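Local structure of acyl-coenzyme A oxidase 3 (5YS9) at residues V124-F129 against F156-F160; W199-A205 against I259-I264; E512-V517 against L600-F606. The protein oxidises acyl-CoA substrates to trans-2-enoyl-CoA with FAD as cofactor, passing the electrons to O2 to give hydrogen peroxide, in peroxisomal fatty acid beta-oxidation. All blocks are in the same frame, centred on the assembly; numbering follows the deposited sequence.

Contact 1. Residues V124-F129 against F156-F160. With FAD (flavin-adenine dinucleotide), chain C.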
loop_
_atom_site.group_PDB
_atom_site.type_symbol
_atom_site.label_atom_id
_atom_site.label_comp_id
_atom_site.label_asym_id
_atom_site.label_seq_id
_atom_site.Cartn_x
_atom_site.Cartn_y
_atom_site.Cartn_z
ATOM N N VAL A 124 -18.736 -14.900 8.483
ATOM C CA VAL A 124 -19.821 -14.856 7.524
ATOM C C VAL A 124 -21.057 -15.583 8.011
ATOM O O VAL A 124 -22.154 -15.141 7.756
ATOM C CB VAL A 124 -19.428 -15.365 6.122
ATOM C CG1 VAL A 124 -18.315 -14.538 5.540
ATOM C CG2 VAL A 124 -19.074 -16.831 6.140
ATOM N N HIS A 125 -20.899 -16.741 8.631
ATOM C CA HIS A 125 -21.998 -17.339 9.351
ATOM C C HIS A 125 -22.324 -16.644 10.665
ATOM O O HIS A 125 -23.449 -16.298 10.956
ATOM C CB HIS A 125 -21.703 -18.810 9.634
ATOM C CG HIS A 125 -22.725 -19.462 10.502
ATOM N ND1 HIS A 125 -23.825 -20.109 9.998
ATOM C CD2 HIS A 125 -22.846 -19.503 11.844
ATOM C CE1 HIS A 125 -24.564 -20.549 10.995
ATOM N NE2 HIS A 125 -23.993 -20.191 12.124
ATOM N N THR A 126 -21.294 -16.429 11.445
ATOM C CA THR A 126 -21.452 -16.012 12.811
ATOM C C THR A 126 -22.071 -14.619 12.935
ATOM O O THR A 126 -22.900 -14.380 13.792
ATOM C CB THR A 126 -20.147 -16.275 13.596
ATOM O OG1 THR A 126 -20.399 -17.252 14.603
ATOM C CG2 THR A 126 -19.559 -15.044 14.212
ATOM N N GLY A 127 -21.658 -13.703 12.071
ATOM C CA GLY A 127 -22.242 -12.387 12.087
ATOM C C GLY A 127 -23.210 -12.055 10.979
ATOM O O GLY A 127 -24.308 -11.597 11.241
ATOM N N LEU A 128 -22.798 -12.245 9.735
ATOM C CA LEU A 128 -23.656 -11.858 8.629
ATOM C C LEU A 128 -24.915 -12.683 8.439
ATOM O O LEU A 128 -25.994 -12.145 8.406
ATOM C CB LEU A 128 -22.864 -11.852 7.332
ATOM C CG LEU A 128 -21.591 -11.044 7.253
ATOM C CD1 LEU A 128 -20.863 -11.383 5.974
ATOM C CD2 LEU A 128 -21.944 -9.580 7.284
ATOM N N PHE A 129 -24.788 -13.997 8.416
ATOM C CA PHE A 129 -25.979 -14.870 8.274
ATOM C C PHE A 129 -26.840 -14.893 9.519
ATOM O O PHE A 129 -28.028 -14.713 9.422
ATOM C CB PHE A 129 -25.638 -16.318 7.936
ATOM C CG PHE A 129 -26.867 -17.219 7.823
ATOM C CD1 PHE A 129 -27.595 -17.278 6.645
ATOM C CD2 PHE A 129 -27.291 -17.998 8.910
ATOM C CE1 PHE A 129 -28.711 -18.105 6.524
ATOM C CE2 PHE A 129 -28.427 -18.817 8.810
ATOM C CZ PHE A 129 -29.133 -18.875 7.602
ATOM N N PHE A 156 -25.231 -27.434 9.519
ATOM C CA PHE A 156 -25.736 -26.146 9.003
ATOM C C PHE A 156 -24.590 -25.122 8.997
ATOM O O PHE A 156 -23.819 -25.064 9.946
ATOM C CB PHE A 156 -26.843 -25.608 9.920
ATOM C CG PHE A 156 -27.720 -24.544 9.303
ATOM C CD1 PHE A 156 -27.268 -23.229 9.187
ATOM C CD2 PHE A 156 -29.032 -24.849 8.901
ATOM C CE1 PHE A 156 -28.078 -22.244 8.663
ATOM C CE2 PHE A 156 -29.846 -23.864 8.360
ATOM C CZ PHE A 156 -29.381 -22.561 8.248
ATOM N N TYR A 157 -24.487 -24.332 7.932
ATOM C CA TYR A 157 -23.445 -23.328 7.796
ATOM C C TYR A 157 -23.967 -22.324 6.784
ATOM O O TYR A 157 -24.304 -22.666 5.634
ATOM C CB TYR A 157 -22.119 -23.937 7.323
ATOM C CG TYR A 157 -20.899 -23.102 7.635
ATOM C CD1 TYR A 157 -20.624 -21.932 6.935
ATOM C CD2 TYR A 157 -20.013 -23.473 8.638
ATOM C CE1 TYR A 157 -19.485 -21.156 7.219
ATOM C CE2 TYR A 157 -18.883 -22.713 8.942
ATOM C CZ TYR A 157 -18.619 -21.545 8.237
ATOM O OH TYR A 157 -17.492 -20.802 8.536
ATOM N N GLY A 158 -24.060 -21.087 7.237
ATOM C CA GLY A 158 -24.720 -20.004 6.519
ATOM C C GLY A 158 -23.671 -19.100 5.903
ATOM O O GLY A 158 -22.509 -19.128 6.286
ATOM N N CYS A 159 -24.083 -18.327 4.932
ATOM C CA CYS A 159 -23.279 -17.261 4.379
ATOM C C CYS A 159 -24.276 -16.144 3.954
ATOM O O CYS A 159 -25.504 -16.263 4.192
ATOM C CB CYS A 159 -22.457 -17.809 3.190
ATOM S SG CYS A 159 -23.458 -18.335 1.765
ATOM N N PHE A 160 -23.732 -15.063 3.424
ATOM C CA PHE A 160 -24.459 -13.835 3.226
ATOM C C PHE A 160 -24.290 -13.431 1.781
ATOM O O PHE A 160 -23.213 -13.034 1.377
ATOM C CB PHE A 160 -23.809 -12.818 4.161
ATOM C CG PHE A 160 -24.522 -11.514 4.279
ATOM C CD1 PHE A 160 -25.513 -11.343 5.209
ATOM C CD2 PHE A 160 -24.144 -10.439 3.509
ATOM C CE1 PHE A 160 -26.148 -10.136 5.345
ATOM C CE2 PHE A 160 -24.775 -9.230 3.632
ATOM C CZ PHE A 160 -25.778 -9.079 4.554
HETATM P PA FAD C . -18.630 -0.684 -6.591
HETATM O O1A FAD C . -19.079 -0.938 -7.978
HETATM O O2A FAD C . -19.598 -0.264 -5.553
HETATM O O5B FAD C . -17.558 0.472 -6.695
HETATM C C5B FAD C . -16.397 0.295 -7.490
HETATM C C4B FAD C . -15.563 1.560 -7.520
HETATM O O4B FAD C . -16.334 2.626 -8.061
HETATM C C3B FAD C . -15.166 1.969 -6.127
HETATM O O3B FAD C . -13.844 2.468 -6.141
HETATM C C2B FAD C . -16.066 3.119 -5.797
HETATM O O2B FAD C . -15.343 4.075 -5.046
HETATM C C1B FAD C . -16.464 3.688 -7.135
HETATM N N9A FAD C . -17.849 4.180 -7.008
HETATM C C8A FAD C . -18.959 3.446 -6.860
HETATM N N7A FAD C . -20.038 4.237 -6.746
HETATM C C5A FAD C . -19.622 5.500 -6.816
HETATM C C6A FAD C . -20.245 6.829 -6.764
HETATM N N6A FAD C . -21.572 6.972 -6.612
HETATM N N1A FAD C . -19.441 7.897 -6.872
HETATM C C2A FAD C . -18.118 7.773 -7.022
HETATM N N3A FAD C . -17.491 6.603 -7.076
HETATM C C4A FAD C . -18.176 5.458 -6.983
HETATM N N1 FAD C . -20.259 -9.211 -0.105
HETATM C C2 FAD C . -21.188 -9.968 0.495
HETATM O O2 FAD C . -22.375 -9.684 0.354
HETATM N N3 FAD C . -20.897 -11.016 1.250
HETATM C C4 FAD C . -19.655 -11.391 1.463
HETATM O O4 FAD C . -19.421 -12.370 2.159
HETATM C C4X FAD C . -18.575 -10.625 0.843
HETATM N N5 FAD C . -17.304 -10.964 1.019
HETATM C C5X FAD C . -16.339 -10.254 0.432
HETATM C C6 FAD C . -15.041 -10.647 0.634
HETATM C C7 FAD C . -14.016 -9.955 0.052
HETATM C C7M FAD C . -12.610 -10.410 0.308
HETATM C C8 FAD C . -14.315 -8.781 -0.794
HETATM C C8M FAD C . -13.209 -8.002 -1.435
HETATM C C9 FAD C . -15.619 -8.376 -0.993
HETATM C C9A FAD C . -16.649 -9.075 -0.411
HETATM N N10 FAD C . -17.981 -8.689 -0.596
HETATM C C10 FAD C . -18.959 -9.475 0.018
HETATM C "C1'" FAD C . -18.349 -7.555 -1.442
HETATM C "C2'" FAD C . -18.099 -6.171 -0.870
HETATM O "O2'" FAD C . -19.061 -5.938 0.145
HETATM C "C3'" FAD C . -18.245 -5.152 -1.999
HETATM O "O3'" FAD C . -17.170 -5.389 -2.890
HETATM C "C4'" FAD C . -18.213 -3.665 -1.645
HETATM O "O4'" FAD C . -19.128 -3.326 -0.611
HETATM C "C5'" FAD C . -18.635 -2.830 -2.830
HETATM O "O5'" FAD C . -17.691 -2.964 -3.869
HETATM P P FAD C . -18.124 -3.209 -5.370
HETATM O O1P FAD C . -17.280 -4.309 -5.881
HETATM O O2P FAD C . -19.603 -3.301 -5.427
HETATM O O3P FAD C . -17.676 -1.867 -6.083
#
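His125 and Phe129, one turn apart on helix 116-136, both hold CG trans to the backbone N (chi1 174° and 179°), and this sets their two rings against Phe156, Tyr157 and Gly158, where the chain leads into strand 158-161. The imidazole receives the one hydrogen bond between the segments: Gly158 N donates to His125 ND1 at 2.9 Å, arriving at the ring edge close to its plane, with an N-H...N angle of 150°. His125 CB rests over a face of the Tyr157 ring, 4.0 Å from Tyr157 CE1, while the Tyr157 hydroxyl is tied to the carbonyl of Arg121 a turn earlier in the helix. Phe129 lies over the backbone of the strand. Lacking a side chain, Gly158 can bring CA to 4.0 Å from the centroid of the Phe129 ring, a CH-pi contact over the face. The distal end of the Phe129 ring reaches Phe156, CE2 3.4 Å from Phe156 CE1, the ring planes oblique. The helix widens here into a pi-type turn, in which Phe129 N bonds to Val124 O at 2.9 Å. At the other end, Leu128 CB packs 3.4 Å from Phe160 CD1, the two side chains crossing nearly perpendicularly. The Phe160 carbonyl oxygen is turned to the flavin and accepts from FAD N3 at 3.1 Å, so the strand packed against the helix also bonds to the pyrimidine ring of the isoalloxazine. Because ND1 accepts a hydrogen bond from a backbone N-H and His125 NE2 makes a weak bond to Ala150 O, the imidazole is probably neutral with its proton on NE2; the only hydrogen bond between helix and strand is then probably between neutral groups, set among aromatic rings.

Contact 2. Residues W199-A205 against I259-I264. With FAD (flavin-adenine dinucleotide), chain C.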
loop_
_atom_site.group_PDB
_atom_site.type_symbol
_atom_site.label_atom_id
_atom_site.label_comp_id
_atom_site.label_asym_id
_atom_site.label_seq_id
_atom_site.Cartn_x
_atom_site.Cartn_y
_atom_site.Cartn_z
ATOM N N TRP A 199 -21.386 -12.756 -5.899
ATOM C CA TRP A 199 -19.953 -12.613 -5.999
ATOM C C TRP A 199 -19.373 -12.207 -4.686
ATOM O O TRP A 199 -19.995 -11.475 -3.943
ATOM C CB TRP A 199 -19.572 -11.571 -7.073
ATOM C CG TRP A 199 -18.222 -11.907 -7.717
ATOM C CD1 TRP A 199 -16.994 -11.427 -7.354
ATOM C CD2 TRP A 199 -17.973 -12.849 -8.761
ATOM N NE1 TRP A 199 -15.998 -12.009 -8.114
ATOM C CE2 TRP A 199 -16.581 -12.867 -9.004
ATOM C CE3 TRP A 199 -18.789 -13.666 -9.534
ATOM C CZ2 TRP A 199 -16.000 -13.660 -10.006
ATOM C CZ3 TRP A 199 -18.192 -14.476 -10.534
ATOM C CH2 TRP A 199 -16.828 -14.458 -10.749
ATOM N N TRP A 200 -18.151 -12.669 -4.441
ATOM C CA TRP A 200 -17.419 -12.519 -3.184
ATOM C C TRP A 200 -18.100 -13.126 -1.944
ATOM O O TRP A 200 -17.820 -12.693 -0.809
ATOM C CB TRP A 200 -17.040 -11.047 -2.904
ATOM C CG TRP A 200 -16.132 -10.463 -3.874
ATOM C CD1 TRP A 200 -16.314 -9.334 -4.584
ATOM C CD2 TRP A 200 -14.850 -10.967 -4.231
ATOM N NE1 TRP A 200 -15.226 -9.110 -5.406
ATOM C CE2 TRP A 200 -14.323 -10.121 -5.208
ATOM C CE3 TRP A 200 -14.102 -12.066 -3.830
ATOM C CZ2 TRP A 200 -13.080 -10.351 -5.793
ATOM C CZ3 TRP A 200 -12.856 -12.284 -4.427
ATOM C CH2 TRP A 200 -12.378 -11.442 -5.387
ATOM N N ILE A 201 -18.944 -14.145 -2.133
ATOM C CA ILE A 201 -19.691 -14.727 -0.983
ATOM C C ILE A 201 -18.772 -15.663 -0.150
ATOM O O ILE A 201 -18.508 -16.843 -0.530
ATOM C CB ILE A 201 -20.977 -15.496 -1.411
ATOM C CG1 ILE A 201 -21.788 -14.698 -2.443
ATOM C CG2 ILE A 201 -21.851 -15.770 -0.200
ATOM C CD1 ILE A 201 -22.042 -13.231 -2.089
ATOM N N GLY A 202 -18.291 -15.127 0.974
ATOM C CA GLY A 202 -17.461 -15.890 1.909
ATOM C C GLY A 202 -18.183 -17.105 2.434
ATOM O O GLY A 202 -19.321 -17.000 2.847
ATOM N N GLY A 203 -17.540 -18.278 2.350
ATOM C CA GLY A 203 -18.154 -19.542 2.797
ATOM C C GLY A 203 -18.925 -20.306 1.734
ATOM O O GLY A 203 -19.194 -21.502 1.896
ATOM N N ALA A 204 -19.329 -19.613 0.666
ATOM C CA ALA A 204 -20.170 -20.240 -0.357
ATOM C C ALA A 204 -19.428 -21.264 -1.177
ATOM O O ALA A 204 -20.031 -22.209 -1.671
ATOM C CB ALA A 204 -20.789 -19.202 -1.282
ATOM N N ALA A 205 -18.140 -21.055 -1.377
ATOM C CA ALA A 205 -17.430 -21.855 -2.375
ATOM C C ALA A 205 -17.397 -23.284 -1.887
ATOM O O ALA A 205 -17.830 -24.167 -2.560
ATOM C CB ALA A 205 -16.048 -21.326 -2.632
ATOM N N ILE A 259 -10.424 -17.694 3.492
ATOM C CA ILE A 259 -11.855 -17.561 3.229
ATOM C C ILE A 259 -12.221 -18.055 1.846
ATOM O O ILE A 259 -11.609 -17.679 0.872
ATOM C CB ILE A 259 -12.325 -16.102 3.301
ATOM C CG1 ILE A 259 -11.918 -15.455 4.605
ATOM C CG2 ILE A 259 -13.829 -16.004 3.117
ATOM C CD1 ILE A 259 -11.828 -13.956 4.497
ATOM N N ASP A 260 -13.253 -18.874 1.779
ATOM C CA ASP A 260 -13.688 -19.512 0.523
ATOM C C ASP A 260 -14.795 -18.738 -0.207
ATOM O O ASP A 260 -15.933 -19.179 -0.302
ATOM C CB ASP A 260 -14.115 -20.983 0.773
ATOM C CG ASP A 260 -15.290 -21.113 1.738
ATOM O OD1 ASP A 260 -15.303 -20.396 2.753
ATOM O OD2 ASP A 260 -16.162 -21.968 1.520
ATOM N N ASN A 261 -14.427 -17.588 -0.747
ATOM C CA ASN A 261 -15.366 -16.713 -1.385
ATOM C C ASN A 261 -15.786 -17.387 -2.674
ATOM O O ASN A 261 -14.952 -17.811 -3.481
ATOM C CB ASN A 261 -14.759 -15.363 -1.711
ATOM C CG ASN A 261 -14.402 -14.587 -0.490
ATOM O OD1 ASN A 261 -15.235 -13.844 0.064
ATOM N ND2 ASN A 261 -13.133 -14.707 -0.065
ATOM N N GLY A 262 -17.088 -17.488 -2.863
ATOM C CA GLY A 262 -17.582 -18.163 -3.994
ATOM C C GLY A 262 -18.576 -17.293 -4.702
ATOM O O GLY A 262 -19.079 -16.340 -4.110
ATOM N N TRP A 263 -18.813 -17.634 -5.973
ATOM C CA TRP A 263 -19.897 -17.081 -6.774
ATOM C C TRP A 263 -21.081 -18.005 -6.703
ATOM O O TRP A 263 -20.887 -19.180 -6.537
ATOM C CB TRP A 263 -19.512 -16.928 -8.246
ATOM C CG TRP A 263 -19.046 -18.156 -8.954
ATOM C CD1 TRP A 263 -17.761 -18.558 -9.052
ATOM C CD2 TRP A 263 -19.819 -19.116 -9.672
ATOM N NE1 TRP A 263 -17.671 -19.704 -9.765
ATOM C CE2 TRP A 263 -18.913 -20.076 -10.179
ATOM C CE3 TRP A 263 -21.175 -19.264 -9.952
ATOM C CZ2 TRP A 263 -19.311 -21.168 -10.952
ATOM C CZ3 TRP A 263 -21.591 -20.363 -10.735
ATOM C CH2 TRP A 263 -20.660 -21.287 -11.228
ATOM N N ILE A 264 -22.291 -17.469 -6.820
ATOM C CA ILE A 264 -23.505 -18.270 -6.877
ATOM C C ILE A 264 -24.448 -17.773 -7.988
ATOM O O ILE A 264 -24.688 -16.582 -8.133
ATOM C CB ILE A 264 -24.303 -18.244 -5.547
ATOM C CG1 ILE A 264 -23.365 -18.274 -4.312
ATOM C CG2 ILE A 264 -25.306 -19.408 -5.510
ATOM C CD1 ILE A 264 -24.103 -18.084 -2.991
HETATM P PA FAD C . -18.630 -0.684 -6.591
HETATM O O1A FAD C . -19.079 -0.938 -7.978
HETATM O O2A FAD C . -19.598 -0.264 -5.553
HETATM O O5B FAD C . -17.558 0.472 -6.695
HETATM C C5B FAD C . -16.397 0.295 -7.490
HETATM C C4B FAD C . -15.563 1.560 -7.520
HETATM O O4B FAD C . -16.334 2.626 -8.061
HETATM C C3B FAD C . -15.166 1.969 -6.127
HETATM O O3B FAD C . -13.844 2.468 -6.141
HETATM C C2B FAD C . -16.066 3.119 -5.797
HETATM O O2B FAD C . -15.343 4.075 -5.046
HETATM C C1B FAD C . -16.464 3.688 -7.135
HETATM N N9A FAD C . -17.849 4.180 -7.008
HETATM C C8A FAD C . -18.959 3.446 -6.860
HETATM N N7A FAD C . -20.038 4.237 -6.746
HETATM C C5A FAD C . -19.622 5.500 -6.816
HETATM C C6A FAD C . -20.245 6.829 -6.764
HETATM N N6A FAD C . -21.572 6.972 -6.612
HETATM N N1A FAD C . -19.441 7.897 -6.872
HETATM C C2A FAD C . -18.118 7.773 -7.022
HETATM N N3A FAD C . -17.491 6.603 -7.076
HETATM C C4A FAD C . -18.176 5.458 -6.983
HETATM N N1 FAD C . -20.259 -9.211 -0.105
HETATM C C2 FAD C . -21.188 -9.968 0.495
HETATM O O2 FAD C . -22.375 -9.684 0.354
HETATM N N3 FAD C . -20.897 -11.016 1.250
HETATM C C4 FAD C . -19.655 -11.391 1.463
HETATM O O4 FAD C . -19.421 -12.370 2.159
HETATM C C4X FAD C . -18.575 -10.625 0.843
HETATM N N5 FAD C . -17.304 -10.964 1.019
HETATM C C5X FAD C . -16.339 -10.254 0.432
HETATM C C6 FAD C . -15.041 -10.647 0.634
HETATM C C7 FAD C . -14.016 -9.955 0.052
HETATM C C7M FAD C . -12.610 -10.410 0.308
HETATM C C8 FAD C . -14.315 -8.781 -0.794
HETATM C C8M FAD C . -13.209 -8.002 -1.435
HETATM C C9 FAD C . -15.619 -8.376 -0.993
HETATM C C9A FAD C . -16.649 -9.075 -0.411
HETATM N N10 FAD C . -17.981 -8.689 -0.596
HETATM C C10 FAD C . -18.959 -9.475 0.018
HETATM C "C1'" FAD C . -18.349 -7.555 -1.442
HETATM C "C2'" FAD C . -18.099 -6.171 -0.870
HETATM O "O2'" FAD C . -19.061 -5.938 0.145
HETATM C "C3'" FAD C . -18.245 -5.152 -1.999
HETATM O "O3'" FAD C . -17.170 -5.389 -2.890
HETATM C "C4'" FAD C . -18.213 -3.665 -1.645
HETATM O "O4'" FAD C . -19.128 -3.326 -0.611
HETATM C "C5'" FAD C . -18.635 -2.830 -2.830
HETATM O "O5'" FAD C . -17.691 -2.964 -3.869
HETATM P P FAD C . -18.124 -3.209 -5.370
HETATM O O1P FAD C . -17.280 -4.309 -5.881
HETATM O O2P FAD C . -19.603 -3.301 -5.427
HETATM O O3P FAD C . -17.676 -1.867 -6.083
#
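Ile201 and Gly262 form an antiparallel hydrogen-bonded pair, Ile201 N to Gly262 O at 3.0 Å and Gly262 N to Ile201 O at 2.8 Å, beyond which the 199-205 chain coils round Asp260 O, the acceptor for Ala205 N at 3.1 Å and, weakly, for Gly203 N. Ile201 O is gripped twice, since Ala204 N reaches it from the face opposite to Gly262 N. Trp200 holds CG trans to its carbonyl carbon (chi1 -63°), which lays its indole between the FAD benzenoid ring, on one face, and Trp199 CD1 on the other, with Asn261 CB at its edge. Gly202 N then donates to FAD O4 at 3.2 Å. Trp263 CB packs 3.6 Å from Trp199 CE3; elsewhere Ile264 CD1 lies 3.9 Å from Ala204 CB. Asp260 OD2 is hydrogen-bonded to Ser207 OG, and OD1 forms a salt bridge with Arg121 of helix 116-136. In the beta-sheet middle domain of the acyl-CoA dehydrogenase and oxidase fold, this corner of the chain lines the flavin site. Strand 262-272 continues its pairing through Trp263 to strand 245-249, Ile201 leans on Cys159 and Ala161 of strand 158-161, and Phe660 on helix 655-666 of the second subunit meets Trp263 edge-to-face.

Contact 3. Residues E512-V517 against L600-F606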
loop_
_atom_site.group_PDB
_atom_site.type_symbol
_atom_site.label_atom_id
_atom_site.label_comp_id
_atom_site.label_asym_id
_atom_site.label_seq_id
_atom_site.Cartn_x
_atom_site.Cartn_y
_atom_site.Cartn_z
ATOM N N GLU A 512 -10.161 24.434 18.588
ATOM C CA GLU A 512 -10.865 25.521 17.932
ATOM C C GLU A 512 -10.400 25.630 16.473
ATOM O O GLU A 512 -11.201 25.830 15.561
ATOM C CB GLU A 512 -10.648 26.827 18.700
ATOM C CG GLU A 512 -11.575 27.969 18.305
ATOM C CD GLU A 512 -10.977 29.313 18.677
ATOM O OE1 GLU A 512 -10.468 30.041 17.807
ATOM O OE2 GLU A 512 -10.963 29.631 19.871
ATOM N N ALA A 513 -9.108 25.453 16.267
ATOM C CA ALA A 513 -8.541 25.543 14.927
ATOM C C ALA A 513 -9.075 24.451 13.953
ATOM O O ALA A 513 -9.260 24.724 12.784
ATOM C CB ALA A 513 -7.017 25.503 15.013
ATOM N N TRP A 514 -9.317 23.235 14.455
ATOM C CA TRP A 514 -9.977 22.171 13.661
ATOM C C TRP A 514 -11.482 22.423 13.452
ATOM O O TRP A 514 -12.048 22.051 12.400
ATOM C CB TRP A 514 -9.710 20.760 14.255
ATOM C CG TRP A 514 -8.375 20.307 13.866
ATOM C CD1 TRP A 514 -7.254 20.265 14.644
ATOM C CD2 TRP A 514 -7.972 19.918 12.547
ATOM N NE1 TRP A 514 -6.171 19.862 13.879
ATOM C CE2 TRP A 514 -6.584 19.642 12.594
ATOM C CE3 TRP A 514 -8.652 19.784 11.319
ATOM C CZ2 TRP A 514 -5.860 19.214 11.464
ATOM C CZ3 TRP A 514 -7.945 19.343 10.202
ATOM C CH2 TRP A 514 -6.548 19.078 10.279
ATOM N N GLU A 515 -12.127 23.031 14.449
ATOM C CA GLU A 515 -13.509 23.492 14.296
ATOM C C GLU A 515 -13.586 24.583 13.249
ATOM O O GLU A 515 -14.512 24.576 12.413
ATOM C CB GLU A 515 -14.122 23.929 15.645
ATOM C CG GLU A 515 -14.290 22.773 16.639
ATOM C CD GLU A 515 -14.959 23.180 17.956
ATOM O OE1 GLU A 515 -15.128 24.397 18.226
ATOM O OE2 GLU A 515 -15.342 22.281 18.739
ATOM N N LYS A 516 -12.602 25.484 13.222
ATOM C CA LYS A 516 -12.648 26.517 12.224
ATOM C C LYS A 516 -12.589 25.968 10.797
ATOM O O LYS A 516 -13.394 26.309 9.972
ATOM C CB LYS A 516 -11.536 27.562 12.382
ATOM C CG LYS A 516 -11.969 28.878 11.722
ATOM C CD LYS A 516 -10.844 29.746 11.231
ATOM C CE LYS A 516 -11.360 30.942 10.440
ATOM N NZ LYS A 516 -11.804 32.078 11.287
ATOM N N VAL A 517 -11.585 25.170 10.499
ATOM C CA VAL A 517 -11.376 24.723 9.126
ATOM C C VAL A 517 -12.503 23.757 8.652
ATOM O O VAL A 517 -12.875 23.805 7.496
ATOM C CB VAL A 517 -9.940 24.147 8.909
ATOM C CG1 VAL A 517 -8.897 25.219 9.240
ATOM C CG2 VAL A 517 -9.696 22.879 9.732
ATOM N N LEU A 600 -5.181 24.487 4.721
ATOM C CA LEU A 600 -6.509 24.691 5.234
ATOM C C LEU A 600 -6.496 25.840 6.211
ATOM O O LEU A 600 -7.358 26.693 6.184
ATOM C CB LEU A 600 -6.916 23.447 6.003
ATOM C CG LEU A 600 -7.855 22.409 5.411
ATOM C CD1 LEU A 600 -7.730 22.288 3.912
ATOM C CD2 LEU A 600 -7.632 21.073 6.086
ATOM N N PHE A 601 -5.507 25.837 7.084
ATOM C CA PHE A 601 -5.318 26.869 8.095
ATOM C C PHE A 601 -4.933 28.248 7.581
ATOM O O PHE A 601 -5.356 29.250 8.121
ATOM C CB PHE A 601 -4.409 26.356 9.195
ATOM C CG PHE A 601 -4.878 25.066 9.771
ATOM C CD1 PHE A 601 -4.557 23.872 9.169
ATOM C CD2 PHE A 601 -5.688 25.052 10.873
ATOM C CE1 PHE A 601 -5.005 22.683 9.683
ATOM C CE2 PHE A 601 -6.143 23.865 11.393
ATOM C CZ PHE A 601 -5.803 22.682 10.797
ATOM N N LEU A 602 -4.108 28.277 6.548
ATOM C CA LEU A 602 -3.776 29.516 5.849
ATOM C C LEU A 602 -5.007 30.129 5.162
ATOM O O LEU A 602 -5.322 31.297 5.328
ATOM C CB LEU A 602 -2.653 29.280 4.824
ATOM C CG LEU A 602 -1.221 29.779 5.166
ATOM C CD1 LEU A 602 -0.923 29.901 6.658
ATOM C CD2 LEU A 602 -0.145 28.938 4.450
ATOM N N ARG A 603 -5.707 29.318 4.402
ATOM C CA ARG A 603 -6.839 29.778 3.637
ATOM C C ARG A 603 -7.985 30.347 4.490
ATOM O O ARG A 603 -8.613 31.305 4.065
ATOM C CB ARG A 603 -7.327 28.629 2.772
ATOM C CG ARG A 603 -8.392 28.983 1.771
ATOM C CD ARG A 603 -9.785 28.609 2.250
ATOM N NE ARG A 603 -10.569 28.158 1.105
ATOM C CZ ARG A 603 -11.265 28.938 0.284
ATOM N NH1 ARG A 603 -11.936 28.373 -0.711
ATOM N NH2 ARG A 603 -11.333 30.254 0.453
ATOM N N GLU A 604 -8.261 29.765 5.663
ATOM C CA GLU A 604 -9.289 30.308 6.562
ATOM C C GLU A 604 -8.785 31.480 7.377
ATOM O O GLU A 604 -9.571 32.161 8.002
ATOM C CB GLU A 604 -9.836 29.244 7.528
ATOM C CG GLU A 604 -10.507 28.063 6.865
ATOM C CD GLU A 604 -11.761 28.432 6.104
ATOM O OE1 GLU A 604 -12.744 28.889 6.715
ATOM O OE2 GLU A 604 -11.764 28.253 4.880
ATOM N N GLY A 605 -7.478 31.675 7.430
ATOM C CA GLY A 605 -6.905 32.842 8.087
ATOM C C GLY A 605 -6.722 32.669 9.575
ATOM O O GLY A 605 -6.466 33.642 10.265
ATOM N N PHE A 606 -6.812 31.434 10.071
ATOM C CA PHE A 606 -6.506 31.142 11.467
ATOM C C PHE A 606 -5.005 31.291 11.797
ATOM O O PHE A 606 -4.638 31.727 12.890
ATOM C CB PHE A 606 -6.944 29.732 11.816
ATOM C CG PHE A 606 -7.016 29.464 13.300
ATOM C CD1 PHE A 606 -8.125 29.846 14.038
ATOM C CD2 PHE A 606 -5.967 28.841 13.963
ATOM C CE1 PHE A 606 -8.196 29.589 15.389
ATOM C CE2 PHE A 606 -6.031 28.591 15.322
ATOM C CZ PHE A 606 -7.139 28.962 16.039
#
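Phe601 and Trp514 make the tight part of this contact between helices 507-534 and 598-604 of the C-terminal helical region: Phe601 turns the edge of its ring onto the face of the Trp514 six-membered ring in a T-shaped pair, centroids 4.9 Å apart and planes at 88°. Helices 547-573 and 579-596 also pack on Trp514. Val517 CG1 covers a face of the Phe601 ring, 3.9 Å from its centroid, and Ala513 CB sits 3.3 Å from Phe606 CE2, over a face of that second phenyl ring. Phe606 comes back to helix 507-534 because a Schellman motif at Gly605 ends helix 598-604 and redirects the chain. The flank of Glu512 and Glu604 is looser, partly exposed and more polar. The buried chain of Lys516 runs past Glu604, CE 3.7 Å from Glu604 CB, yet Lys516 NZ is hydrogen-bonded to the carbonyl oxygens of Leu494 and Ala497, while Glu604 OE2, less surely placed, is salt-bridged to Arg524. Glu512, whose OE2 is salt-bridged to Arg502, brings OE1 to 3.3 Å from Phe606 CE1, in the ring plane, where the C-H edge probably offers it a slightly positive surface. With no hydrogen bond between the two segments, their cohesion comes from aromatic and aliphatic burial, and the charged groups find their polar partners elsewhere.

In the fold
From the N terminus, contact 1 comes first, closing a mostly helical loop of 26 residues and bringing helix 116-136 onto the opening strand of the beta domain. Contact 2 follows within that domain, where 53 residues rich in strand lie between its segments. Contact 3 closes 82 mainly helical residues in the C-terminal region. The three are in series, none nested or crossed. Contacts 1 and 2 touch, with Cys159 CB and Val124 CG2 each 3.3 Å from Gly202 O, and together they line one flavin site at the subunit interface. Contact 3 lies across the chain's centre, its own centre about 47 Å from the centres of contacts 1 and 2, joining two helices, of which 598-604 reaches the second subunit.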